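Local coordinates for protein putative rhamnosidase (Streptomyces avermitilis, PDB 3W5M) that hydrolyses terminal non-reducing alpha-L-rhamnose residues from alpha-L-rhamnosides, among them citrus flavonoids such as naringin and the arabinogalactan-protein gum arabic, at residues 810-822 against 850-864. Sequence-based numbering, arbitrary orientation.
Sequences DTQSAYVLTLSMN and GFLGTPRLLPVLTDT
R856 reaches out from helix 854-863 across helix 812-820, and nearly every atom of its side chain meets something there. CB sits against V816 CG1 at 3.4 Å. The chain then runs extended from CG to NE, with CG passing S820 OG and CD lying 3.6 Å from L817 CD2, the leucine crossing it at about a right angle. At the tip, NH1 gives a hydrogen bond of 2.8 Å to S820 OG, which lies in the guanidinium plane; the N-H...O angle is 158°. The serine hydroxyl is brought to the guanidinium edge by a chi1 of -167°, which sets OG anti to the backbone N. M821 CE covers one face, 3.8 Å from R856 CZ and off-centre, near the edge of the group, while H766 of helix 756-777 also touches the arginine. With an alanine here, S820 OG would probably lose its guanidinium donor, and the methyl ends of L817 and M821 would be left without the chain they pack on.

Deeper in the interface the contact is apolar. V816 spreads its two methyls, CG1 onto R856 CB and CG2 onto L857 CD1, the latter a tight 3.5 Å. One turn after R856, V860 sends CG1 to L819 CD1 at 3.7 Å and CG2 against the backbone between V816 O and S820 N. The backbones come nearest just before helix 854-863, where S813 OG lies 3.3 Å from G853 CA; a CB on that glycine would clash with the hydroxyl, which is bonded to D746.

The axes of 812-820 and 854-863 approach to 8.8 Å and cross at 67°; the contact packs together two helices of the six-hairpin glycosidase domain, the (alpha/alpha)6 barrel of family 78, beside the rhamnose-binding W695, which L852 approaches.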
ATOM      1  N   ASP A 810     -32.782  12.103  -7.801  1.00 35.98           N
ATOM      2  CA  ASP A 810     -33.679  11.204  -7.101  1.00 37.34           C
ATOM      3  C   ASP A 810     -33.042   9.817  -6.920  1.00 38.08           C
ATOM      4  O   ASP A 810     -33.716   8.789  -7.025  1.00 36.93           O
ATOM      5  CB  ASP A 810     -35.041  11.145  -7.834  1.00 41.91           C
ATOM      6  CG  ASP A 810     -36.162  10.581  -6.971  1.00 44.87           C
ATOM      7  OD1 ASP A 810     -36.201  10.865  -5.757  1.00 49.35           O
ATOM      8  OD2 ASP A 810     -37.026   9.846  -7.512  1.00 45.08           O
ATOM      9  N   THR A 811     -31.738   9.806  -6.618  1.00 35.22           N
ATOM     10  CA  THR A 811     -31.010   8.572  -6.363  1.00 34.11           C
ATOM     11  C   THR A 811     -30.870   8.314  -4.872  1.00 32.59           C
ATOM     12  O   THR A 811     -30.997   9.240  -4.068  1.00 33.58           O
ATOM     13  CB  THR A 811     -29.605   8.599  -7.007  1.00 34.22           C
ATOM     14  OG1 THR A 811     -28.848   9.696  -6.490  1.00 32.72           O
ATOM     15  CG2 THR A 811     -29.700   8.731  -8.525  1.00 36.35           C
ATOM     16  N   GLN A 812     -30.607   7.062  -4.499  1.00 30.20           N
ATOM     17  CA  GLN A 812     -30.341   6.727  -3.104  1.00 30.39           C
ATOM     18  C   GLN A 812     -29.186   7.611  -2.580  1.00 31.01           C
ATOM     19  O   GLN A 812     -29.298   8.219  -1.504  1.00 30.54           O
ATOM     20  CB  GLN A 812     -30.028   5.229  -2.943  1.00 31.80           C
ATOM     21  CG  GLN A 812     -31.219   4.306  -3.157  1.00 31.43           C
ATOM     22  CD  GLN A 812     -30.943   2.876  -2.735  1.00 35.20           C
ATOM     23  OE1 GLN A 812     -29.988   2.610  -2.016  1.00 32.95           O
ATOM     24  NE2 GLN A 812     -31.781   1.944  -3.185  1.00 35.76           N
ATOM     25  N   SER A 813     -28.109   7.710  -3.362  1.00 29.29           N
ATOM     26  CA  SER A 813     -26.932   8.505  -2.982  1.00 31.00           C
ATOM     27  C   SER A 813     -27.196   9.996  -2.876  1.00 31.48           C
ATOM     28  O   SER A 813     -26.625  10.643  -2.004  1.00 30.83           O
ATOM     29  CB  SER A 813     -25.750   8.242  -3.918  1.00 32.00           C
ATOM     30  OG  SER A 813     -25.201   6.997  -3.589  1.00 31.27           O
ATOM     31  N   ALA A 814     -28.081  10.524  -3.732  1.00 32.47           N
ATOM     32  CA  ALA A 814     -28.516  11.925  -3.659  1.00 32.33           C
ATOM     33  C   ALA A 814     -29.102  12.279  -2.294  1.00 32.74           C
ATOM     34  O   ALA A 814     -28.828  13.360  -1.769  1.00 35.35           O
ATOM     35  CB  ALA A 814     -29.514  12.263  -4.768  1.00 32.37           C
ATOM     36  N   TYR A 815     -29.869  11.367  -1.706  1.00 34.46           N
ATOM     37  CA  TYR A 815     -30.450  11.623  -0.399  1.00 31.52           C
ATOM     38  C   TYR A 815     -29.458  11.343   0.708  1.00 32.13           C
ATOM     39  O   TYR A 815     -29.329  12.125   1.647  1.00 28.61           O
ATOM     40  CB  TYR A 815     -31.718  10.811  -0.216  1.00 34.34           C
ATOM     41  CG  TYR A 815     -32.758  11.271  -1.200  1.00 35.74           C
ATOM     42  CD1 TYR A 815     -33.255  12.578  -1.144  1.00 35.37           C
ATOM     43  CD2 TYR A 815     -33.215  10.424  -2.210  1.00 36.33           C
ATOM     44  CE1 TYR A 815     -34.201  13.016  -2.051  1.00 36.92           C
ATOM     45  CE2 TYR A 815     -34.161  10.859  -3.130  1.00 33.87           C
ATOM     46  CZ  TYR A 815     -34.639  12.149  -3.051  1.00 35.52           C
ATOM     47  OH  TYR A 815     -35.576  12.587  -3.962  1.00 37.81           O
ATOM     48  N   VAL A 816     -28.761  10.215   0.595  1.00 29.41           N
ATOM     49  CA  VAL A 816     -27.731   9.883   1.563  1.00 28.13           C
ATOM     50  C   VAL A 816     -26.796  11.072   1.776  1.00 27.41           C
ATOM     51  O   VAL A 816     -26.558  11.475   2.925  1.00 28.45           O
ATOM     52  CB  VAL A 816     -26.912   8.643   1.132  1.00 26.40           C
ATOM     53  CG1 VAL A 816     -25.659   8.520   2.005  1.00 24.67           C
ATOM     54  CG2 VAL A 816     -27.755   7.372   1.290  1.00 25.57           C
ATOM     55  N   LEU A 817     -26.268  11.628   0.691  1.00 27.58           N
ATOM     56  CA  LEU A 817     -25.235  12.649   0.811  1.00 28.79           C
ATOM     57  C   LEU A 817     -25.764  13.959   1.380  1.00 30.05           C
ATOM     58  O   LEU A 817     -25.098  14.601   2.205  1.00 26.99           O
ATOM     59  CB  LEU A 817     -24.554  12.904  -0.529  1.00 31.41           C
ATOM     60  CG  LEU A 817     -23.578  11.770  -0.886  1.00 31.45           C
ATOM     61  CD1 LEU A 817     -23.233  11.808  -2.356  1.00 31.94           C
ATOM     62  CD2 LEU A 817     -22.314  11.824  -0.042  1.00 32.68           C
ATOM     63  N   THR A 818     -26.956  14.356   0.933  1.00 29.05           N
ATOM     64  CA  THR A 818     -27.559  15.591   1.427  1.00 29.56           C
ATOM     65  C   THR A 818     -27.955  15.479   2.884  1.00 27.26           C
ATOM     66  O   THR A 818     -27.761  16.447   3.624  1.00 29.80           O
ATOM     67  CB  THR A 818     -28.781  16.013   0.588  1.00 28.02           C
ATOM     68  OG1 THR A 818     -29.763  14.961   0.628  1.00 30.98           O
ATOM     69  CG2 THR A 818     -28.342  16.278  -0.823  1.00 27.39           C
ATOM     70  N   LEU A 819     -28.483  14.326   3.307  1.00 26.41           N
ATOM     71  CA  LEU A 819     -28.817  14.119   4.716  1.00 27.14           C
ATOM     72  C   LEU A 819     -27.553  14.053   5.576  1.00 28.87           C
ATOM     73  O   LEU A 819     -27.482  14.668   6.654  1.00 27.42           O
ATOM     74  CB  LEU A 819     -29.679  12.875   4.922  1.00 28.62           C
ATOM     75  CG  LEU A 819     -31.101  13.078   4.388  1.00 29.94           C
ATOM     76  CD1 LEU A 819     -31.725  11.712   4.178  1.00 29.99           C
ATOM     77  CD2 LEU A 819     -31.925  13.941   5.353  1.00 30.71           C
ATOM     78  N   SER A 820     -26.551  13.332   5.077  1.00 27.68           N
ATOM     79  CA  SER A 820     -25.285  13.166   5.798  1.00 27.88           C
ATOM     80  C   SER A 820     -24.549  14.488   6.059  1.00 25.75           C
ATOM     81  O   SER A 820     -24.053  14.713   7.163  1.00 29.01           O
ATOM     82  CB  SER A 820     -24.344  12.237   5.021  1.00 29.82           C
ATOM     83  OG  SER A 820     -23.275  11.858   5.862  1.00 32.47           O
ATOM     84  N   MET A 821     -24.461  15.320   5.038  1.00 24.80           N
ATOM     85  CA  MET A 821     -23.674  16.546   5.047  1.00 24.91           C
ATOM     86  C   MET A 821     -24.486  17.753   5.519  1.00 25.23           C
ATOM     87  O   MET A 821     -24.009  18.883   5.461  1.00 25.63           O
ATOM     88  CB  MET A 821     -23.054  16.817   3.674  1.00 27.71           C
ATOM     89  CG  MET A 821     -22.082  15.717   3.228  1.00 27.87           C
ATOM     90  SD  MET A 821     -21.543  15.901   1.530  1.00 30.24           S
ATOM     91  CE  MET A 821     -20.295  14.589   1.463  1.00 27.08           C
ATOM     92  N   ASN A 822     -25.698  17.479   5.989  1.00 26.49           N
ATOM     93  CA  ASN A 822     -26.603  18.490   6.561  1.00 27.20           C
ATOM     94  C   ASN A 822     -26.938  19.563   5.551  1.00 27.68           C
ATOM     95  O   ASN A 822     -26.916  20.766   5.858  1.00 26.79           O
ATOM     96  CB  ASN A 822     -26.030  19.044   7.882  1.00 29.37           C
ATOM     97  CG  ASN A 822     -25.784  17.940   8.902  1.00 33.71           C
ATOM     98  OD1 ASN A 822     -26.663  17.126   9.156  1.00 37.63           O
ATOM     99  ND2 ASN A 822     -24.571  17.883   9.461  1.00 34.26           N
ATOM    100  N   GLY A 850     -23.067   3.757  -4.873  1.00 25.48           N
ATOM    101  CA  GLY A 850     -21.634   3.520  -5.215  1.00 24.78           C
ATOM    102  C   GLY A 850     -20.640   3.908  -4.105  1.00 25.41           C
ATOM    103  O   GLY A 850     -20.990   3.895  -2.924  1.00 26.10           O
ATOM    104  N   PHE A 851     -19.409   4.259  -4.502  1.00 26.36           N
ATOM    105  CA  PHE A 851     -18.322   4.565  -3.558  1.00 25.40           C
ATOM    106  C   PHE A 851     -18.605   5.658  -2.554  1.00 24.53           C
ATOM    107  O   PHE A 851     -18.237   5.521  -1.390  1.00 22.40           O
ATOM    108  CB  PHE A 851     -17.020   4.919  -4.302  1.00 26.17           C
ATOM    109  CG  PHE A 851     -16.218   3.705  -4.714  1.00 26.79           C
ATOM    110  CD1 PHE A 851     -16.848   2.487  -4.985  1.00 28.28           C
ATOM    111  CD2 PHE A 851     -14.844   3.779  -4.821  1.00 28.25           C
ATOM    112  CE1 PHE A 851     -16.120   1.356  -5.356  1.00 29.07           C
ATOM    113  CE2 PHE A 851     -14.098   2.658  -5.200  1.00 28.33           C
ATOM    114  CZ  PHE A 851     -14.741   1.446  -5.474  1.00 29.42           C
ATOM    115  N   LEU A 852     -19.261   6.722  -3.005  1.00 25.42           N
ATOM    116  CA  LEU A 852     -19.471   7.916  -2.181  1.00 26.85           C
ATOM    117  C   LEU A 852     -20.718   7.836  -1.299  1.00 28.85           C
ATOM    118  O   LEU A 852     -20.708   8.307  -0.154  1.00 28.28           O
ATOM    119  CB  LEU A 852     -19.529   9.148  -3.063  1.00 26.52           C
ATOM    120  CG  LEU A 852     -18.273   9.572  -3.803  1.00 27.93           C
ATOM    121  CD1 LEU A 852     -18.603  10.851  -4.558  1.00 28.25           C
ATOM    122  CD2 LEU A 852     -17.129   9.789  -2.819  1.00 25.99           C
ATOM    123  N   GLY A 853     -21.778   7.237  -1.838  1.00 26.29           N
ATOM    124  CA  GLY A 853     -22.997   6.967  -1.075  1.00 27.16           C
ATOM    125  C   GLY A 853     -22.921   5.874  -0.040  1.00 27.60           C
ATOM    126  O   GLY A 853     -23.488   6.016   1.039  1.00 27.77           O
ATOM    127  N   THR A 854     -22.230   4.770  -0.342  1.00 23.42           N
ATOM    128  CA  THR A 854     -22.228   3.608   0.557  1.00 26.19           C
ATOM    129  C   THR A 854     -21.759   3.845   2.006  1.00 25.34           C
ATOM    130  O   THR A 854     -22.392   3.350   2.921  1.00 27.25           O
ATOM    131  CB  THR A 854     -21.495   2.396  -0.073  1.00 26.02           C
ATOM    132  OG1 THR A 854     -22.193   2.024  -1.269  1.00 28.52           O
ATOM    133  CG2 THR A 854     -21.443   1.175   0.886  1.00 27.49           C
ATOM    134  N   PRO A 855     -20.642   4.587   2.210  1.00 26.82           N
ATOM    135  CA  PRO A 855     -20.150   4.747   3.584  1.00 27.08           C
ATOM    136  C   PRO A 855     -21.112   5.520   4.478  1.00 27.39           C
ATOM    137  O   PRO A 855     -21.082   5.349   5.692  1.00 27.94           O
ATOM    138  CB  PRO A 855     -18.846   5.542   3.397  1.00 27.45           C
ATOM    139  CG  PRO A 855     -19.007   6.264   2.130  1.00 27.26           C
ATOM    140  CD  PRO A 855     -19.833   5.360   1.252  1.00 28.09           C
ATOM    141  N   ARG A 856     -21.965   6.347   3.868  1.00 27.91           N
ATOM    142  CA  ARG A 856     -22.895   7.202   4.623  1.00 27.77           C
ATOM    143  C   ARG A 856     -24.322   6.641   4.699  1.00 28.79           C
ATOM    144  O   ARG A 856     -25.174   7.186   5.403  1.00 25.98           O
ATOM    145  CB  ARG A 856     -22.888   8.633   4.026  1.00 29.96           C
ATOM    146  CG  ARG A 856     -21.507   9.300   4.005  1.00 31.35           C
ATOM    147  CD  ARG A 856     -21.457  10.621   3.239  1.00 33.04           C
ATOM    148  NE  ARG A 856     -20.127  11.251   3.323  1.00 35.75           N
ATOM    149  CZ  ARG A 856     -19.742  12.110   4.272  1.00 36.54           C
ATOM    150  NH1 ARG A 856     -20.577  12.485   5.235  1.00 35.32           N
ATOM    151  NH2 ARG A 856     -18.504  12.601   4.261  1.00 38.07           N
ATOM    152  N   LEU A 857     -24.587   5.540   4.000  1.00 27.24           N
ATOM    153  CA  LEU A 857     -25.975   5.037   3.869  1.00 27.40           C
ATOM    154  C   LEU A 857     -26.571   4.492   5.176  1.00 26.91           C
ATOM    155  O   LEU A 857     -27.638   4.932   5.625  1.00 27.06           O
ATOM    156  CB  LEU A 857     -26.056   3.975   2.739  1.00 28.45           C
ATOM    157  CG  LEU A 857     -27.342   3.147   2.518  1.00 29.89           C
ATOM    158  CD1 LEU A 857     -28.458   4.016   1.961  1.00 29.78           C
ATOM    159  CD2 LEU A 857     -27.065   1.979   1.577  1.00 30.09           C
ATOM    160  N   LEU A 858     -25.907   3.527   5.799  1.00 24.39           N
ATOM    161  CA  LEU A 858     -26.451   2.961   7.019  1.00 25.22           C
ATOM    162  C   LEU A 858     -26.471   4.007   8.147  1.00 27.06           C
ATOM    163  O   LEU A 858     -27.458   4.073   8.907  1.00 27.12           O
ATOM    164  CB  LEU A 858     -25.774   1.639   7.437  1.00 26.99           C
ATOM    165  CG  LEU A 858     -25.872   0.382   6.540  1.00 28.12           C
ATOM    166  CD1 LEU A 858     -25.548  -0.883   7.315  1.00 28.74           C
ATOM    167  CD2 LEU A 858     -27.248   0.235   5.885  1.00 29.69           C
ATOM    168  N   PRO A 859     -25.406   4.841   8.265  1.00 27.96           N
ATOM    169  CA  PRO A 859     -25.465   5.939   9.265  1.00 27.30           C
ATOM    170  C   PRO A 859     -26.657   6.927   9.079  1.00 30.39           C
ATOM    171  O   PRO A 859     -27.348   7.247  10.056  1.00 30.17           O
ATOM    172  CB  PRO A 859     -24.122   6.658   9.065  1.00 28.86           C
ATOM    173  CG  PRO A 859     -23.209   5.562   8.619  1.00 29.09           C
ATOM    174  CD  PRO A 859     -24.062   4.747   7.659  1.00 27.97           C
ATOM    175  N   VAL A 860     -26.894   7.380   7.853  1.00 29.93           N
ATOM    176  CA  VAL A 860     -28.045   8.257   7.548  1.00 31.04           C
ATOM    177  C   VAL A 860     -29.377   7.579   7.893  1.00 32.29           C
ATOM    178  O   VAL A 860     -30.257   8.196   8.517  1.00 32.92           O
ATOM    179  CB  VAL A 860     -28.007   8.731   6.094  1.00 29.74           C
ATOM    180  CG1 VAL A 860     -29.369   9.192   5.611  1.00 28.87           C
ATOM    181  CG2 VAL A 860     -26.981   9.840   5.934  1.00 30.54           C
ATOM    182  N   LEU A 861     -29.514   6.310   7.515  1.00 31.93           N
ATOM    183  CA  LEU A 861     -30.699   5.524   7.861  1.00 32.19           C
ATOM    184  C   LEU A 861     -30.925   5.494   9.383  1.00 32.04           C
ATOM    185  O   LEU A 861     -32.043   5.670   9.839  1.00 30.02           O
ATOM    186  CB  LEU A 861     -30.634   4.102   7.270  1.00 30.70           C
ATOM    187  CG  LEU A 861     -30.860   3.948   5.765  1.00 31.50           C
ATOM    188  CD1 LEU A 861     -30.559   2.512   5.352  1.00 31.13           C
ATOM    189  CD2 LEU A 861     -32.295   4.307   5.384  1.00 31.64           C
ATOM    190  N   THR A 862     -29.858   5.299  10.152  1.00 29.42           N
ATOM    191  CA  THR A 862     -29.956   5.272  11.602  1.00 31.56           C
ATOM    192  C   THR A 862     -30.254   6.662  12.166  1.00 31.77           C
ATOM    193  O   THR A 862     -31.031   6.785  13.121  1.00 32.84           O
ATOM    194  CB  THR A 862     -28.681   4.713  12.265  1.00 30.22           C
ATOM    195  OG1 THR A 862     -28.704   3.280  12.225  1.00 33.44           O
ATOM    196  CG2 THR A 862     -28.604   5.134  13.740  1.00 29.75           C
ATOM    197  N   ASP A 863     -29.651   7.691  11.577  1.00 32.48           N
ATOM    198  CA  ASP A 863     -29.819   9.063  12.077  1.00 36.84           C
ATOM    199  C   ASP A 863     -31.254   9.520  11.957  1.00 39.39           C
ATOM    200  O   ASP A 863     -31.726  10.306  12.765  1.00 39.29           O
ATOM    201  CB  ASP A 863     -28.989  10.060  11.282  1.00 40.92           C
ATOM    202  CG  ASP A 863     -27.518  10.026  11.625  1.00 48.82           C
ATOM    203  OD1 ASP A 863     -27.114   9.452  12.668  1.00 51.10           O
ATOM    204  OD2 ASP A 863     -26.756  10.600  10.817  1.00 55.10           O
ATOM    205  N   THR A 864     -31.927   9.050  10.913  1.00 36.97           N
ATOM    206  CA  THR A 864     -33.271   9.512  10.592  1.00 37.47           C
ATOM    207  C   THR A 864     -34.339   8.557  11.141  1.00 35.93           C
ATOM    208  O   THR A 864     -35.507   8.658  10.776  1.00 38.13           O
ATOM    209  CB  THR A 864     -33.434   9.698   9.068  1.00 38.92           C
ATOM    210  OG1 THR A 864     -33.011   8.504   8.385  1.00 36.93           O
ATOM    211  CG2 THR A 864     -32.605  10.871   8.568  1.00 37.28           C
TER
HETATM  212  O   HOH W   1     -27.881  12.630   8.726  1.00 42.78           O